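Local coordinates for protein periphilin-1 (Homo sapiens, PDB 6SWG) that probably serves as a subunit of the HUSH complex, which silences retroelements and other transcribed DNA through chromatin, and pairs through its helical C-terminal domain with another protein, at residues Thr22-Ala27 with Glu89-Thr94; Ala29-Glu34 with Glu81-Phe86. All coordinates share one frame; numbering follows the deposited sequence.

Contact 1. Residues Thr22-Ala27 with Glu89-Thr94; sequences TTRSKA and EYDTST
Arg24 and Asp91 form a side-on, two-pronged salt bridge between the start of helix 23-56 and the C-terminal part of helix 61-93. Arg24 NE gives its hydrogen to Asp91 OD1 at 3.0 Å, almost straight (170°) and in the guanidinium plane, while Arg24 NH1 reaches Asp91 OD2 at 2.9 Å, tilted from that plane. Both oxygens use their syn lone pairs, and the two flat groups lie nearly coplanar, 23° apart. The arginine spans the gap because CG stands anti to the backbone N (chi1 154°) and the chain runs extended to NE. NH2 bonds to the backbone of another protein's chain.

Tyr90 is the centre of the packing. Arg24 CB lies 3.6 Å from Tyr90 CE2 and Ala27 CB 4.1 Å from Tyr90 CE1, while the methyl of Thr23 comes to the tyrosine hydroxyl. Thr94 CG2 sits over the centre of one ring face. A small alanine suits the place beside so broad a ring.

A capping bond starts helix 23-56: Thr22 OG1, at the N-cap, accepts from Ser25 N at 3.1 Å.

Replacing Arg24 by an alanine is likely to leave the Asp91 carboxylate without its mate and the other chain's backbone without a donor. With two N-H groups, on NE and NH1, matched to the two oxygens, the pairing also fixes how the guanidinium is turned.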
loop_
_atom_site.group_PDB
_atom_site.type_symbol
_atom_site.label_atom_id
_atom_site.label_comp_id
_atom_site.label_asym_id
_atom_site.label_seq_id
_atom_site.Cartn_x
_atom_site.Cartn_y
_atom_site.Cartn_z
ATOM N N THR B 22 -27.652 -9.237 -22.393
ATOM C CA THR B 22 -26.697 -9.896 -23.278
ATOM C C THR B 22 -25.434 -10.270 -22.536
ATOM O O THR B 22 -25.003 -9.591 -21.594
ATOM C CB THR B 22 -26.321 -9.011 -24.490
ATOM O OG1 THR B 22 -25.939 -7.672 -24.082
ATOM C CG2 THR B 22 -27.465 -8.955 -25.498
ATOM N N THR B 23 -24.830 -11.363 -22.987
ATOM C CA THR B 23 -23.501 -11.736 -22.536
ATOM C C THR B 23 -22.610 -10.502 -22.505
ATOM O O THR B 23 -21.802 -10.316 -21.575
ATOM C CB THR B 23 -22.889 -12.770 -23.477
ATOM O OG1 THR B 23 -23.660 -13.975 -23.481
ATOM C CG2 THR B 23 -21.466 -13.089 -23.068
ATOM N N ARG B 24 -22.756 -9.657 -23.535
ATOM C CA ARG B 24 -21.794 -8.586 -23.740
ATOM C C ARG B 24 -22.063 -7.451 -22.773
ATOM O O ARG B 24 -21.122 -6.849 -22.237
ATOM C CB ARG B 24 -21.865 -8.118 -25.197
ATOM C CG ARG B 24 -21.433 -6.691 -25.428
ATOM C CD ARG B 24 -21.623 -6.203 -26.907
ATOM N NE ARG B 24 -20.770 -5.023 -27.134
ATOM C CZ ARG B 24 -21.129 -3.762 -26.827
ATOM N NH1 ARG B 24 -20.303 -2.769 -27.053
ATOM N NH2 ARG B 24 -22.337 -3.462 -26.334
ATOM N N SER B 25 -23.342 -7.152 -22.546
ATOM C CA SER B 25 -23.680 -6.163 -21.542
ATOM C C SER B 25 -23.201 -6.623 -20.181
ATOM O O SER B 25 -22.646 -5.836 -19.408
ATOM C CB SER B 25 -25.177 -5.891 -21.536
ATOM O OG SER B 25 -25.888 -6.909 -20.867
ATOM N N LYS B 26 -23.373 -7.909 -19.881
ATOM C CA LYS B 26 -22.914 -8.398 -18.589
ATOM C C LYS B 26 -21.397 -8.294 -18.457
ATOM O O LYS B 26 -20.904 -7.919 -17.393
ATOM C CB LYS B 26 -23.350 -9.835 -18.354
ATOM C CG LYS B 26 -24.818 -10.012 -18.126
ATOM C CD LYS B 26 -25.116 -11.493 -17.980
ATOM C CE LYS B 26 -26.528 -11.806 -18.414
ATOM N NZ LYS B 26 -26.734 -13.287 -18.585
ATOM N N ALA B 27 -20.653 -8.647 -19.509
ATOM C CA ALA B 27 -19.189 -8.556 -19.473
ATOM C C ALA B 27 -18.721 -7.127 -19.211
ATOM O O ALA B 27 -17.833 -6.901 -18.365
ATOM C CB ALA B 27 -18.599 -9.062 -20.796
ATOM N N GLU B 89 -11.490 -4.719 -27.455
ATOM C CA GLU B 89 -11.064 -6.117 -27.641
ATOM C C GLU B 89 -12.280 -7.017 -27.861
ATOM O O GLU B 89 -12.358 -7.782 -28.844
ATOM C CB GLU B 89 -10.268 -6.611 -26.430
ATOM C CG GLU B 89 -8.852 -6.083 -26.342
ATOM C CD GLU B 89 -7.965 -6.624 -27.466
ATOM O OE1 GLU B 89 -6.909 -6.048 -27.788
ATOM O OE2 GLU B 89 -8.301 -7.666 -28.050
ATOM N N TYR B 90 -13.300 -6.831 -27.035
ATOM C CA TYR B 90 -14.465 -7.687 -27.130
ATOM C C TYR B 90 -15.139 -7.527 -28.481
ATOM O O TYR B 90 -15.628 -8.498 -29.061
ATOM C CB TYR B 90 -15.460 -7.325 -26.034
ATOM C CG TYR B 90 -16.506 -8.357 -25.783
ATOM C CD1 TYR B 90 -16.325 -9.282 -24.752
ATOM C CD2 TYR B 90 -17.674 -8.419 -26.540
ATOM C CE1 TYR B 90 -17.265 -10.220 -24.469
ATOM C CE2 TYR B 90 -18.660 -9.399 -26.254
ATOM C CZ TYR B 90 -18.426 -10.288 -25.211
ATOM O OH TYR B 90 -19.286 -11.295 -24.814
ATOM N N ASP B 91 -15.227 -6.299 -28.972
ATOM C CA ASP B 91 -15.994 -6.079 -30.175
ATOM C C ASP B 91 -15.155 -6.320 -31.405
ATOM O O ASP B 91 -15.595 -5.941 -32.505
ATOM C CB ASP B 91 -16.548 -4.618 -30.235
ATOM C CG ASP B 91 -17.673 -4.355 -29.189
ATOM O OD1 ASP B 91 -18.176 -5.387 -28.693
ATOM O OD2 ASP B 91 -18.013 -3.165 -28.861
ATOM N N THR B 92 -13.917 -6.815 -31.246
ATOM C CA THR B 92 -13.110 -7.161 -32.407
ATOM C C THR B 92 -12.757 -8.650 -32.432
ATOM O O THR B 92 -12.007 -9.064 -33.311
ATOM C CB THR B 92 -11.835 -6.315 -32.528
ATOM O OG1 THR B 92 -11.037 -6.381 -31.348
ATOM C CG2 THR B 92 -12.222 -4.875 -32.717
ATOM N N SER B 93 -13.311 -9.473 -31.541
ATOM C CA SER B 93 -12.890 -10.870 -31.535
ATOM C C SER B 93 -13.906 -11.835 -30.934
ATOM O O SER B 93 -13.511 -12.937 -30.523
ATOM C CB SER B 93 -11.495 -10.948 -30.756
ATOM O OG SER B 93 -11.670 -10.588 -29.345
ATOM N N THR B 94 -15.200 -11.485 -30.934
ATOM C CA THR B 94 -16.257 -12.349 -30.360
ATOM C C THR B 94 -17.412 -12.594 -31.347
ATOM O O THR B 94 -17.154 -12.454 -32.560
ATOM C CB THR B 94 -16.840 -11.764 -29.073
ATOM O OG1 THR B 94 -17.331 -10.435 -29.312
ATOM C CG2 THR B 94 -15.820 -11.762 -27.962
#

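Contact 2. Residues Ala29-Glu34 with Glu81-Phe86; sequences ASKTKE and EELKHF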
loop_
_atom_site.group_PDB
_atom_site.type_symbol
_atom_site.label_atom_id
_atom_site.label_comp_id
_atom_site.label_asym_id
_atom_site.label_seq_id
_atom_site.Cartn_x
_atom_site.Cartn_y
_atom_site.Cartn_z
ATOM N N ALA B 29 -20.478 -4.696 -17.829
ATOM C CA ALA B 29 -20.899 -4.291 -16.482
ATOM C C ALA B 29 -19.969 -4.852 -15.413
ATOM O O ALA B 29 -19.585 -4.131 -14.489
ATOM C CB ALA B 29 -22.339 -4.764 -16.212
ATOM N N SER B 30 -19.600 -6.134 -15.523
ATOM C CA SER B 30 -18.712 -6.739 -14.547
ATOM C C SER B 30 -17.321 -6.140 -14.632
ATOM O O SER B 30 -16.696 -5.890 -13.597
ATOM C CB SER B 30 -18.630 -8.244 -14.740
ATOM O OG SER B 30 -19.797 -8.832 -14.264
ATOM N N LYS B 31 -16.816 -5.921 -15.861
ATOM C CA LYS B 31 -15.501 -5.306 -16.012
ATOM C C LYS B 31 -15.484 -3.930 -15.392
ATOM O O LYS B 31 -14.527 -3.551 -14.713
ATOM C CB LYS B 31 -15.124 -5.177 -17.490
ATOM C CG LYS B 31 -13.653 -4.819 -17.755
ATOM C CD LYS B 31 -12.664 -5.815 -17.138
ATOM C CE LYS B 31 -11.222 -5.330 -17.227
ATOM N NZ LYS B 31 -10.264 -6.353 -16.717
ATOM N N THR B 32 -16.574 -3.208 -15.541
ATOM C CA THR B 32 -16.665 -1.897 -14.956
ATOM C C THR B 32 -16.651 -2.001 -13.449
ATOM O O THR B 32 -15.928 -1.252 -12.769
ATOM C CB THR B 32 -17.949 -1.211 -15.450
ATOM O OG1 THR B 32 -17.911 -1.043 -16.889
ATOM C CG2 THR B 32 -18.108 0.102 -14.781
ATOM N N LYS B 33 -17.394 -2.961 -12.909
ATOM C CA LYS B 33 -17.421 -3.086 -11.458
ATOM C C LYS B 33 -16.033 -3.428 -10.908
ATOM O O LYS B 33 -15.586 -2.837 -9.906
ATOM C CB LYS B 33 -18.465 -4.117 -11.060
ATOM C CG LYS B 33 -18.508 -4.339 -9.580
ATOM C CD LYS B 33 -19.626 -5.319 -9.218
ATOM C CE LYS B 33 -19.755 -5.576 -7.691
ATOM N NZ LYS B 33 -21.045 -6.367 -7.418
ATOM N N GLU B 34 -15.325 -4.343 -11.574
ATOM C CA GLU B 34 -13.983 -4.715 -11.139
ATOM C C GLU B 34 -13.034 -3.511 -11.171
ATOM O O GLU B 34 -12.288 -3.263 -10.211
ATOM C CB GLU B 34 -13.472 -5.853 -11.998
ATOM C CG GLU B 34 -11.998 -6.156 -11.852
ATOM C CD GLU B 34 -11.497 -7.019 -13.041
ATOM O OE1 GLU B 34 -11.484 -6.524 -14.200
ATOM O OE2 GLU B 34 -11.135 -8.192 -12.828
ATOM N N GLU B 81 -9.167 4.218 -19.726
ATOM C CA GLU B 81 -8.575 3.575 -20.890
ATOM C C GLU B 81 -8.776 2.067 -20.822
ATOM O O GLU B 81 -9.108 1.437 -21.825
ATOM C CB GLU B 81 -7.103 3.883 -21.045
ATOM C CG GLU B 81 -6.778 3.983 -22.537
ATOM C CD GLU B 81 -6.776 2.600 -23.267
ATOM O OE1 GLU B 81 -6.086 1.679 -22.736
ATOM O OE2 GLU B 81 -7.485 2.414 -24.331
ATOM N N GLU B 82 -8.639 1.487 -19.628
ATOM C CA GLU B 82 -8.754 0.048 -19.466
ATOM C C GLU B 82 -10.110 -0.427 -19.957
ATOM O O GLU B 82 -10.195 -1.312 -20.814
ATOM C CB GLU B 82 -8.571 -0.305 -17.996
ATOM C CG GLU B 82 -8.791 -1.763 -17.743
ATOM C CD GLU B 82 -8.302 -2.227 -16.365
ATOM O OE1 GLU B 82 -7.871 -1.373 -15.558
ATOM O OE2 GLU B 82 -8.297 -3.472 -16.142
ATOM N N LEU B 83 -11.180 0.290 -19.556
ATOM C CA LEU B 83 -12.522 -0.131 -19.938
ATOM C C LEU B 83 -12.689 -0.027 -21.452
ATOM O O LEU B 83 -13.213 -0.957 -22.099
ATOM C CB LEU B 83 -13.562 0.711 -19.211
ATOM C CG LEU B 83 -14.991 0.308 -19.599
ATOM C CD1 LEU B 83 -15.308 -1.116 -19.267
ATOM C CD2 LEU B 83 -15.998 1.220 -18.885
ATOM N N LYS B 84 -12.170 1.057 -22.048
ATOM C CA LYS B 84 -12.278 1.170 -23.507
ATOM C C LYS B 84 -11.536 0.031 -24.182
ATOM O O LYS B 84 -12.092 -0.663 -25.045
ATOM C CB LYS B 84 -11.766 2.503 -24.007
ATOM C CG LYS B 84 -12.633 3.642 -23.588
ATOM C CD LYS B 84 -12.065 4.967 -24.106
ATOM C CE LYS B 84 -12.920 6.136 -23.644
ATOM N NZ LYS B 84 -12.565 7.489 -24.213
ATOM N N HIS B 85 -10.338 -0.276 -23.687
ATOM C CA HIS B 85 -9.594 -1.400 -24.237
ATOM C C HIS B 85 -10.439 -2.661 -24.222
ATOM O O HIS B 85 -10.590 -3.322 -25.261
ATOM C CB HIS B 85 -8.303 -1.642 -23.488
ATOM C CG HIS B 85 -7.338 -2.434 -24.291
ATOM N ND1 HIS B 85 -6.941 -3.699 -23.933
ATOM C CD2 HIS B 85 -6.743 -2.169 -25.476
ATOM C CE1 HIS B 85 -6.112 -4.167 -24.848
ATOM N NE2 HIS B 85 -5.969 -3.253 -25.787
ATOM N N PHE B 86 -11.104 -2.925 -23.086
ATOM C CA PHE B 86 -11.899 -4.127 -22.950
ATOM C C PHE B 86 -13.004 -4.139 -23.986
ATOM O O PHE B 86 -13.045 -5.029 -24.853
ATOM C CB PHE B 86 -12.484 -4.176 -21.556
ATOM C CG PHE B 86 -13.367 -5.350 -21.308
ATOM C CD1 PHE B 86 -14.704 -5.297 -21.612
ATOM C CD2 PHE B 86 -12.857 -6.496 -20.736
ATOM C CE1 PHE B 86 -15.514 -6.359 -21.370
ATOM C CE2 PHE B 86 -13.667 -7.577 -20.484
ATOM C CZ PHE B 86 -15.013 -7.500 -20.792
#
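The Phe86 ring carries the side chain of Lys31 over one face, with CG 3.7 Å from the ring centroid and 20° off its normal, displaced toward the rim on the side of Phe86 CD2. This is a CH-pi contact made by the methylenes: Lys31 CD also lies near Phe86 CD2, at 3.7 Å, while Lys31 CB stands above the middle of the ring, 4.0 Å from Phe86 CZ. Lysine suits the place because its long aliphatic chain can cover an aromatic face and still deliver a charge beyond it.

That delivery depends on a bend at chi2 (57°), after which the chain runs straight to NZ. There the ammonium sits between two carboxylates. Lys31 NZ donates to Glu34 OE1 at 2.8 Å, one helical turn on in the same helix, and pairs more loosely across the gap with Glu82 OE2 at 3.5 Å. The cation probably eases the repulsion between the two glutamates.

The setting is an antiparallel helical hairpin, in which helices 23-56 and 61-93 pack with local axes 10.3 Å apart and their directions at 159°. Toward its buried side Thr32 and Leu83 meet: both methyls of the leucine lie against Thr32 OG1, the nearer being Leu83 CD1 at 3.5 Å. The hydroxyl bonds to Ile28 O in its own helix, so threonine can sit here without an unpaired polar group. Thr32 and Leu83 also pack on apolar side chains of another protein's chain, and Leu83 leans on Ile35 as well.

Overall arrangement
Contacts 1 and 2 are successive layers of one two-helix hairpin, both made by helices 23-56 and 61-93, with centres about 11 Å apart. Contact 1 lies at the open end, where the modelled ends of the chain lie side by side, about 22 Å from the centre of the chain; contact 2 is about 11 Å from that centre, further toward the turn. They touch where Ala27 O of contact 1 packs against Phe86 CZ of contact 2, 3.8 Å away. Burial grows inward, from a surface contact to one with buried residues, while the helix axes draw closer from 11.8 to 10.3 Å. Both contacts also meet another protein's chain, consistent with an assembly role for this domain.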